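Local coordinates for hydrolase, haloacid dehalogenase-like family (Chlorobaculum tepidum, PDB 2HCF), which binds magnesium and probably acts as a hydrolase of the haloacid dehalogenase superfamily, its substrate not being established, at residues Y136-A141 / R161-A166; L102-S107 / E223-I228; I31-T36 / K76-A81. All coordinates share one frame; numbering follows the deposited sequence.

Contact 1. Residues Y136-A141 / R161-A166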
loop_
_atom_site.group_PDB
_atom_site.type_symbol
_atom_site.label_atom_id
_atom_site.label_comp_id
_atom_site.label_asym_id
_atom_site.label_seq_id
_atom_site.Cartn_x
_atom_site.Cartn_y
_atom_site.Cartn_z
ATOM N N TYR A 136 0.791 -10.856 9.781
ATOM C CA TYR A 136 0.168 -9.827 10.604
ATOM C C TYR A 136 -1.152 -9.263 10.033
ATOM O O TYR A 136 -1.915 -8.615 10.752
ATOM C CB TYR A 136 1.112 -8.630 10.786
ATOM C CG TYR A 136 2.348 -8.913 11.570
ATOM C CD1 TYR A 136 2.298 -9.105 12.952
ATOM C CD2 TYR A 136 3.589 -9.000 10.935
ATOM C CE1 TYR A 136 3.454 -9.382 13.665
ATOM C CE2 TYR A 136 4.734 -9.262 11.643
ATOM C CZ TYR A 136 4.670 -9.447 12.992
ATOM O OH TYR A 136 5.838 -9.733 13.662
ATOM N N PHE A 137 -1.406 -9.459 8.751
ATOM C CA PHE A 137 -2.479 -8.731 8.069
ATOM C C PHE A 137 -3.615 -9.656 7.566
ATOM O O PHE A 137 -3.518 -10.253 6.492
ATOM C CB PHE A 137 -1.892 -7.950 6.915
ATOM C CG PHE A 137 -0.872 -6.937 7.338
ATOM C CD1 PHE A 137 -1.272 -5.724 7.881
ATOM C CD2 PHE A 137 0.485 -7.198 7.197
ATOM C CE1 PHE A 137 -0.336 -4.785 8.273
ATOM C CE2 PHE A 137 1.435 -6.273 7.585
ATOM C CZ PHE A 137 1.021 -5.044 8.116
ATOM N N PRO A 138 -4.706 -9.766 8.341
ATOM C CA PRO A 138 -5.782 -10.679 7.998
ATOM C C PRO A 138 -6.668 -10.244 6.824
ATOM O O PRO A 138 -7.422 -11.058 6.317
ATOM C CB PRO A 138 -6.584 -10.754 9.316
ATOM C CG PRO A 138 -6.397 -9.426 9.920
ATOM C CD PRO A 138 -5.000 -9.010 9.569
ATOM N N PHE A 139 -6.608 -8.969 6.407
ATOM C CA PHE A 139 -7.438 -8.489 5.312
ATOM C C PHE A 139 -6.842 -7.205 4.792
ATOM O O PHE A 139 -5.891 -6.684 5.387
ATOM C CB PHE A 139 -8.888 -8.216 5.790
ATOM C CG PHE A 139 -9.057 -6.894 6.474
ATOM C CD1 PHE A 139 -8.488 -6.668 7.695
ATOM C CD2 PHE A 139 -9.734 -5.852 5.861
ATOM C CE1 PHE A 139 -8.598 -5.446 8.319
ATOM C CE2 PHE A 139 -9.841 -4.624 6.486
ATOM C CZ PHE A 139 -9.291 -4.421 7.695
ATOM N N GLY A 140 -7.417 -6.634 3.728
ATOM C CA GLY A 140 -7.023 -5.294 3.313
ATOM C C GLY A 140 -7.868 -4.784 2.161
ATOM O O GLY A 140 -8.858 -5.432 1.797
ATOM N N ALA A 141 -7.559 -3.581 1.653
ATOM C CA ALA A 141 -8.030 -3.160 0.380
ATOM C C ALA A 141 -6.806 -2.959 -0.519
ATOM O O ALA A 141 -5.748 -2.458 -0.057
ATOM C CB ALA A 141 -8.843 -1.877 0.492
ATOM N N ARG A 161 -15.600 -3.892 9.392
ATOM C CA ARG A 161 -16.883 -3.929 10.112
ATOM C C ARG A 161 -17.583 -5.310 9.992
ATOM O O ARG A 161 -18.128 -5.824 10.969
ATOM C CB ARG A 161 -17.740 -2.783 9.579
ATOM C CG ARG A 161 -19.051 -2.586 10.230
ATOM C CD ARG A 161 -19.760 -1.318 9.711
ATOM N NE ARG A 161 -21.181 -1.357 10.035
ATOM C CZ ARG A 161 -22.008 -0.311 10.008
ATOM N NH1 ARG A 161 -21.581 0.889 9.637
ATOM N NH2 ARG A 161 -23.285 -0.473 10.357
ATOM N N ARG A 162 -17.525 -5.917 8.810
ATOM C CA ARG A 162 -18.105 -7.230 8.577
ATOM C C ARG A 162 -17.314 -8.316 9.319
ATOM O O ARG A 162 -17.857 -9.353 9.690
ATOM C CB ARG A 162 -18.160 -7.533 7.082
ATOM C CG ARG A 162 -19.241 -6.776 6.356
ATOM C CD ARG A 162 -19.068 -6.938 4.891
ATOM N NE ARG A 162 -20.112 -6.255 4.151
ATOM C CZ ARG A 162 -20.096 -6.054 2.835
ATOM N NH1 ARG A 162 -19.087 -6.463 2.075
ATOM N NH2 ARG A 162 -21.109 -5.444 2.276
HETATM N N MSE A 163 -16.038 -8.058 9.560
HETATM C CA MSE A 163 -15.195 -9.010 10.273
HETATM C C MSE A 163 -15.375 -8.979 11.768
HETATM O O MSE A 163 -15.397 -10.019 12.389
HETATM C CB MSE A 163 -13.723 -8.740 9.980
HETATM C CG MSE A 163 -13.364 -9.023 8.591
HETATM SE SE MSE A 163 -11.519 -8.540 8.274
HETATM C CE MSE A 163 -10.747 -9.720 9.471
ATOM N N THR A 164 -15.456 -7.782 12.345
ATOM C CA THR A 164 -15.456 -7.631 13.792
ATOM C C THR A 164 -16.822 -7.227 14.368
ATOM O O THR A 164 -17.061 -7.395 15.558
ATOM C CB THR A 164 -14.438 -6.566 14.248
ATOM O OG1 THR A 164 -14.817 -5.290 13.728
ATOM C CG2 THR A 164 -13.021 -6.892 13.809
ATOM N N GLY A 165 -17.706 -6.683 13.536
ATOM C CA GLY A 165 -18.930 -6.057 14.023
ATOM C C GLY A 165 -18.692 -4.701 14.659
ATOM O O GLY A 165 -19.608 -4.085 15.198
ATOM N N ALA A 166 -17.452 -4.222 14.605
ATOM C CA ALA A 166 -17.112 -2.915 15.156
ATOM C C ALA A 166 -17.528 -1.824 14.190
ATOM O O ALA A 166 -17.210 -1.886 13.018
ATOM C CB ALA A 166 -15.589 -2.839 15.422
#
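Met163, built as selenomethionine, lays its SE over one face of the Phe139 ring in a Met-aromatic contact, where the last turn of helix 152-164 meets the run into strand 140-141. SE stands 3.9 Å from the centroid of the Phe139 ring, 30° off the normal. The shift is toward the root of the side chain, since Phe139 CG is nearest SE at 3.5 Å. Phe139 has its CG between backbone N and carbonyl carbon (chi1 81°), which turns the ring in under the helix, onto Leu6 and Leu8 of the parallel sheet. The other contact is purely apolar. Bent at chi3, Met163 brings its CE within 4.3 Å of Pro138 CB.

No hydrogen bond joins the two segments. Within 161-166, Thr164 OG1 accepts from Ala166 N at 3.0 Å, an ST turn at the helix end, where Gly165 readily adopts a positive phi; Thr164 O takes Arg4 NH1.

Replacing Phe139 with an alanine would probably leave the selenium without its aromatic partner and open a gap beneath the helix end. The join rests on dispersion over a pi face, which suits the flexible, polarisable thioether of methionine, with selenium replacing its sulfur in this crystal.

Contact 2. Residues L102-S107 / E223-I228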
loop_
_atom_site.group_PDB
_atom_site.type_symbol
_atom_site.label_atom_id
_atom_site.label_comp_id
_atom_site.label_asym_id
_atom_site.label_seq_id
_atom_site.Cartn_x
_atom_site.Cartn_y
_atom_site.Cartn_z
ATOM N N LEU A 102 4.791 -3.982 14.315
ATOM C CA LEU A 102 3.729 -4.902 13.962
ATOM C C LEU A 102 3.505 -5.918 15.087
ATOM O O LEU A 102 2.374 -6.230 15.396
ATOM C CB LEU A 102 4.036 -5.582 12.628
ATOM C CG LEU A 102 3.972 -4.682 11.382
ATOM C CD1 LEU A 102 4.246 -5.442 10.116
ATOM C CD2 LEU A 102 2.647 -3.973 11.251
ATOM N N ASP A 103 4.569 -6.405 15.720
ATOM C CA ASP A 103 4.422 -7.239 16.913
ATOM C C ASP A 103 3.652 -6.542 18.036
ATOM O O ASP A 103 2.821 -7.167 18.681
ATOM C CB ASP A 103 5.780 -7.595 17.490
ATOM C CG ASP A 103 6.462 -8.675 16.734
ATOM O OD1 ASP A 103 5.785 -9.308 15.891
ATOM O OD2 ASP A 103 7.677 -8.901 16.987
ATOM N N ALA A 104 3.995 -5.281 18.291
ATOM C CA ALA A 104 3.371 -4.485 19.343
ATOM C C ALA A 104 1.878 -4.290 19.091
ATOM O O ALA A 104 1.085 -4.321 20.027
ATOM C CB ALA A 104 4.065 -3.129 19.470
ATOM N N LEU A 105 1.497 -4.075 17.829
ATOM C CA LEU A 105 0.107 -3.879 17.461
ATOM C C LEU A 105 -0.709 -5.159 17.443
ATOM O O LEU A 105 -1.858 -5.187 17.902
ATOM C CB LEU A 105 0.018 -3.208 16.085
ATOM C CG LEU A 105 0.470 -1.758 16.098
ATOM C CD1 LEU A 105 0.734 -1.305 14.680
ATOM C CD2 LEU A 105 -0.569 -0.836 16.788
ATOM N N SER A 106 -0.119 -6.222 16.915
ATOM C CA SER A 106 -0.865 -7.432 16.648
ATOM C C SER A 106 -1.157 -8.219 17.927
ATOM O O SER A 106 -2.089 -9.002 17.964
ATOM C CB SER A 106 -0.116 -8.304 15.648
ATOM O OG SER A 106 1.124 -8.701 16.189
ATOM N N SER A 107 -0.353 -7.993 18.960
ATOM C CA SER A 107 -0.556 -8.600 20.263
ATOM C C SER A 107 -1.722 -7.976 21.063
ATOM O O SER A 107 -2.164 -8.551 22.068
ATOM C CB SER A 107 0.723 -8.466 21.070
ATOM O OG SER A 107 0.892 -7.127 21.481
ATOM N N GLU A 223 6.635 5.107 21.067
ATOM C CA GLU A 223 6.038 6.371 20.638
ATOM C C GLU A 223 5.137 6.224 19.418
ATOM O O GLU A 223 4.107 6.889 19.322
ATOM C CB GLU A 223 7.121 7.412 20.384
ATOM C CG GLU A 223 7.945 7.702 21.614
ATOM C CD GLU A 223 7.108 8.194 22.754
ATOM O OE1 GLU A 223 6.109 8.914 22.495
ATOM O OE2 GLU A 223 7.464 7.888 23.914
ATOM N N VAL A 224 5.487 5.334 18.497
ATOM C CA VAL A 224 4.625 5.136 17.353
ATOM C C VAL A 224 3.325 4.497 17.851
ATOM O O VAL A 224 2.247 4.873 17.436
ATOM C CB VAL A 224 5.261 4.282 16.216
ATOM C CG1 VAL A 224 4.338 4.263 14.990
ATOM C CG2 VAL A 224 6.663 4.763 15.838
ATOM N N LEU A 225 3.428 3.509 18.727
ATOM C CA LEU A 225 2.255 2.861 19.287
ATOM C C LEU A 225 1.339 3.875 19.993
ATOM O O LEU A 225 0.127 3.912 19.754
ATOM C CB LEU A 225 2.714 1.759 20.247
ATOM C CG LEU A 225 1.638 0.821 20.786
ATOM C CD1 LEU A 225 1.083 -0.081 19.673
ATOM C CD2 LEU A 225 2.208 -0.000 21.919
ATOM N N ALA A 226 1.927 4.729 20.832
ATOM C CA ALA A 226 1.163 5.747 21.545
ATOM C C ALA A 226 0.435 6.638 20.564
ATOM O O ALA A 226 -0.710 7.034 20.786
ATOM C CB ALA A 226 2.070 6.578 22.417
ATOM N N SER A 227 1.099 6.961 19.467
ATOM C CA SER A 227 0.505 7.846 18.510
ATOM C C SER A 227 -0.644 7.149 17.779
ATOM O O SER A 227 -1.646 7.774 17.475
ATOM C CB SER A 227 1.556 8.333 17.536
ATOM O OG SER A 227 0.927 9.054 16.525
ATOM N N ILE A 228 -0.508 5.843 17.538
ATOM C CA ILE A 228 -1.523 5.081 16.795
ATOM C C ILE A 228 -2.769 4.828 17.635
ATOM O O ILE A 228 -3.863 5.033 17.163
ATOM C CB ILE A 228 -0.964 3.728 16.261
ATOM C CG1 ILE A 228 0.026 3.983 15.122
ATOM C CG2 ILE A 228 -2.089 2.850 15.742
ATOM C CD1 ILE A 228 0.865 2.726 14.743
#
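No ring or flat side chain takes part where Leu105 meets Leu225 and Ile228; the flat group worth noting is the peptide carbonyl of Leu102, one helical turn back, whose O takes two donors. Ser106 N and Ser106 OG reach Leu102 O from opposite faces of its plane, the hydroxyl at 2.9 Å and tilted 26° out of that plane. This serine thus satisfies itself on its own helix, away from the join.

The join belongs to the Rossmann-like core of the haloacid dehalogenase fold: helices 98-106 and 221-229 lie on the same face of the parallel sheet, with Leu105 on Phe9 and Ile228 on Val7 and Ile194. The axes of the segments 102-106 and 223-228 come within 10.4 Å, their N-to-C directions 40° apart. In Leu225, CG opposite the backbone N (chi1 -171°) points the chain at the neighbouring helix, and the second torsion turns CD1 onto Leu105. The two side chains slide past in opposed directions, Leu105 CD2 tight against Leu225 CD1 at 3.4 Å. Ala104 CB lies more loosely beside it, 4.3 Å from Leu225 CD1; a small residue suits this spot by letting the leucine in. Branched Ile228, deeper toward the sheet, offers two surfaces to Leu105: CG2 lies 4.1 Å from Leu105 CD2, and CD1 meets Leu105 CD1 at 4.0 Å, the two side chains at about a right angle.

Contact 3. Residues I31-T36 / K76-A81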
loop_
_atom_site.group_PDB
_atom_site.type_symbol
_atom_site.label_atom_id
_atom_site.label_comp_id
_atom_site.label_asym_id
_atom_site.label_seq_id
_atom_site.Cartn_x
_atom_site.Cartn_y
_atom_site.Cartn_z
ATOM N N ILE A 31 5.317 -5.896 -22.083
ATOM C CA ILE A 31 5.872 -6.285 -23.388
ATOM C C ILE A 31 5.255 -7.611 -23.842
ATOM O O ILE A 31 4.852 -7.773 -24.998
ATOM C CB ILE A 31 7.407 -6.415 -23.345
ATOM C CG1 ILE A 31 8.056 -5.033 -23.222
ATOM C CG2 ILE A 31 7.924 -7.114 -24.620
ATOM C CD1 ILE A 31 9.533 -5.063 -22.789
ATOM N N GLU A 32 5.162 -8.551 -22.909
ATOM C CA GLU A 32 4.591 -9.849 -23.197
ATOM C C GLU A 32 3.137 -9.799 -23.652
ATOM O O GLU A 32 2.746 -10.549 -24.538
ATOM C CB GLU A 32 4.718 -10.781 -22.001
ATOM C CG GLU A 32 4.202 -12.163 -22.315
ATOM C CD GLU A 32 4.521 -13.202 -21.237
ATOM O OE1 GLU A 32 5.463 -12.979 -20.423
ATOM O OE2 GLU A 32 3.809 -14.251 -21.235
ATOM N N VAL A 33 2.345 -8.910 -23.071
ATOM C CA VAL A 33 0.909 -8.880 -23.312
ATOM C C VAL A 33 0.547 -7.884 -24.413
ATOM O O VAL A 33 -0.213 -8.214 -25.317
ATOM C CB VAL A 33 0.161 -8.557 -22.015
ATOM C CG1 VAL A 33 -1.310 -8.272 -22.253
ATOM C CG2 VAL A 33 0.326 -9.743 -21.016
ATOM N N TYR A 34 1.090 -6.675 -24.338
ATOM C CA TYR A 34 0.760 -5.626 -25.304
ATOM C C TYR A 34 1.817 -5.390 -26.397
ATOM O O TYR A 34 1.553 -4.663 -27.358
ATOM C CB TYR A 34 0.544 -4.298 -24.576
ATOM C CG TYR A 34 -0.597 -4.282 -23.590
ATOM C CD1 TYR A 34 -1.902 -4.038 -24.005
ATOM C CD2 TYR A 34 -0.362 -4.484 -22.233
ATOM C CE1 TYR A 34 -2.950 -3.994 -23.078
ATOM C CE2 TYR A 34 -1.385 -4.445 -21.315
ATOM C CZ TYR A 34 -2.669 -4.196 -21.734
ATOM O OH TYR A 34 -3.671 -4.181 -20.802
ATOM N N GLY A 35 3.013 -5.959 -26.236
ATOM C CA GLY A 35 4.127 -5.692 -27.142
ATOM C C GLY A 35 5.051 -4.542 -26.730
ATOM O O GLY A 35 6.154 -4.424 -27.235
ATOM N N THR A 36 4.604 -3.698 -25.809
ATOM C CA THR A 36 5.362 -2.540 -25.375
ATOM C C THR A 36 5.291 -2.423 -23.858
ATOM O O THR A 36 4.295 -2.803 -23.259
ATOM C CB THR A 36 4.825 -1.257 -26.006
ATOM O OG1 THR A 36 5.616 -0.145 -25.572
ATOM C CG2 THR A 36 3.363 -1.019 -25.654
ATOM N N LYS A 76 -2.224 -8.030 -15.667
ATOM C CA LYS A 76 -2.167 -8.202 -14.208
ATOM C C LYS A 76 -1.603 -9.569 -13.836
ATOM O O LYS A 76 -0.629 -9.641 -13.081
ATOM C CB LYS A 76 -3.549 -8.013 -13.578
ATOM C CG LYS A 76 -3.659 -8.287 -12.101
ATOM C CD LYS A 76 -5.089 -8.198 -11.695
ATOM C CE LYS A 76 -5.284 -8.540 -10.249
ATOM N NZ LYS A 76 -6.744 -8.400 -9.938
ATOM N N GLU A 77 -2.205 -10.642 -14.368
ATOM C CA GLU A 77 -1.803 -12.001 -14.019
ATOM C C GLU A 77 -0.351 -12.294 -14.402
ATOM O O GLU A 77 0.354 -12.987 -13.679
ATOM C CB GLU A 77 -2.722 -13.021 -14.709
ATOM N N THR A 78 0.071 -11.789 -15.555
ATOM C CA THR A 78 1.441 -11.984 -16.037
ATOM C C THR A 78 2.438 -11.282 -15.091
ATOM O O THR A 78 3.425 -11.887 -14.676
ATOM C CB THR A 78 1.584 -11.488 -17.513
ATOM O OG1 THR A 78 0.667 -12.207 -18.357
ATOM C CG2 THR A 78 3.023 -11.670 -18.043
ATOM N N TYR A 79 2.127 -10.041 -14.716
ATOM C CA TYR A 79 2.943 -9.266 -13.765
ATOM C C TYR A 79 3.094 -10.011 -12.422
ATOM O O TYR A 79 4.201 -10.203 -11.919
ATOM C CB TYR A 79 2.320 -7.869 -13.552
ATOM C CG TYR A 79 2.877 -7.176 -12.325
ATOM C CD1 TYR A 79 4.176 -6.723 -12.303
ATOM C CD2 TYR A 79 2.111 -7.034 -11.177
ATOM C CE1 TYR A 79 4.714 -6.123 -11.170
ATOM C CE2 TYR A 79 2.630 -6.434 -10.042
ATOM C CZ TYR A 79 3.938 -5.987 -10.046
ATOM O OH TYR A 79 4.477 -5.397 -8.936
ATOM N N ILE A 80 1.969 -10.462 -11.873
ATOM C CA ILE A 80 1.972 -11.151 -10.587
ATOM C C ILE A 80 2.821 -12.419 -10.651
ATOM O O ILE A 80 3.656 -12.668 -9.770
ATOM C CB ILE A 80 0.514 -11.488 -10.126
ATOM C CG1 ILE A 80 -0.230 -10.202 -9.786
ATOM C CG2 ILE A 80 0.522 -12.444 -8.959
ATOM C CD1 ILE A 80 -1.735 -10.330 -9.700
ATOM N N ALA A 81 2.594 -13.226 -11.680
ATOM C CA ALA A 81 3.304 -14.484 -11.831
ATOM C C ALA A 81 4.798 -14.242 -11.999
ATOM O O ALA A 81 5.629 -14.914 -11.371
ATOM C CB ALA A 81 2.764 -15.246 -13.026
#
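With chi1 at -59°, Thr78 places its methyl CG2 opposite its own backbone N and its OG1 beside that N, which sends the two branches to different neighbours: CG2 toward Glu32, OG1 alongside Val33 while hydrogen-bonded to Lys74 O. Glu32 answers with CG opposite the backbone N (chi1 -177°) and an extended chain that carries the carboxylate to the facing helix. This is a helix-helix contact in the helical region inserted between strands 16-18 and 92-94, which pair antiparallel, consistent with the helical cap of haloacid dehalogenase relatives; it joins the end of helix 21-34 to the middle of helix 65-86.

The Thr78 methyl sits over the carboxylate of Glu32, with CG2 at 3.7 Å from Glu32 OE1 and nearly as close, 3.8 Å, to Glu32 CD. It is a van der Waals contact that leaves the charge at the surface. The bond to Lys74 O, a turn earlier in its own helix, settles the Thr78 hydroxyl without help from across. Threonine therefore suits a half-exposed interface, its methyl and its self-satisfied hydroxyl both tolerating close neighbours. Tyr79 OH, bonded to Asn22 ND2, ties the same two helices together further along. The side chains of Val33 and Thr78 run antiparallel alongside each other, which sets Val33 CG2 3.6 Å from Thr78 OG1 and 4.1 Å from Thr78 CB.

Contacts 1 and 2 both belong to the parallel-sheet core but cover its opposite faces: Phe139 rests on Leu6 and Leu8, Leu105 and Ile228 on Phe9 and Val7. Their centres are about 17 Å apart; they meet where Phe137 and Tyr136 pack on Leu102. Contact 3 stands apart in the helical insertion, its centre about 38 Å from that of contact 2, on the other side of the chain's centre. Each join lacks hydrogen bonds across it, yet the chemistry shifts with place: aliphatic branches in contact 2 and a methionine (as selenomethionine) over an aromatic face in contact 1, both partly buried, and threonine, valine and a carboxylate in contact 3, at the surface.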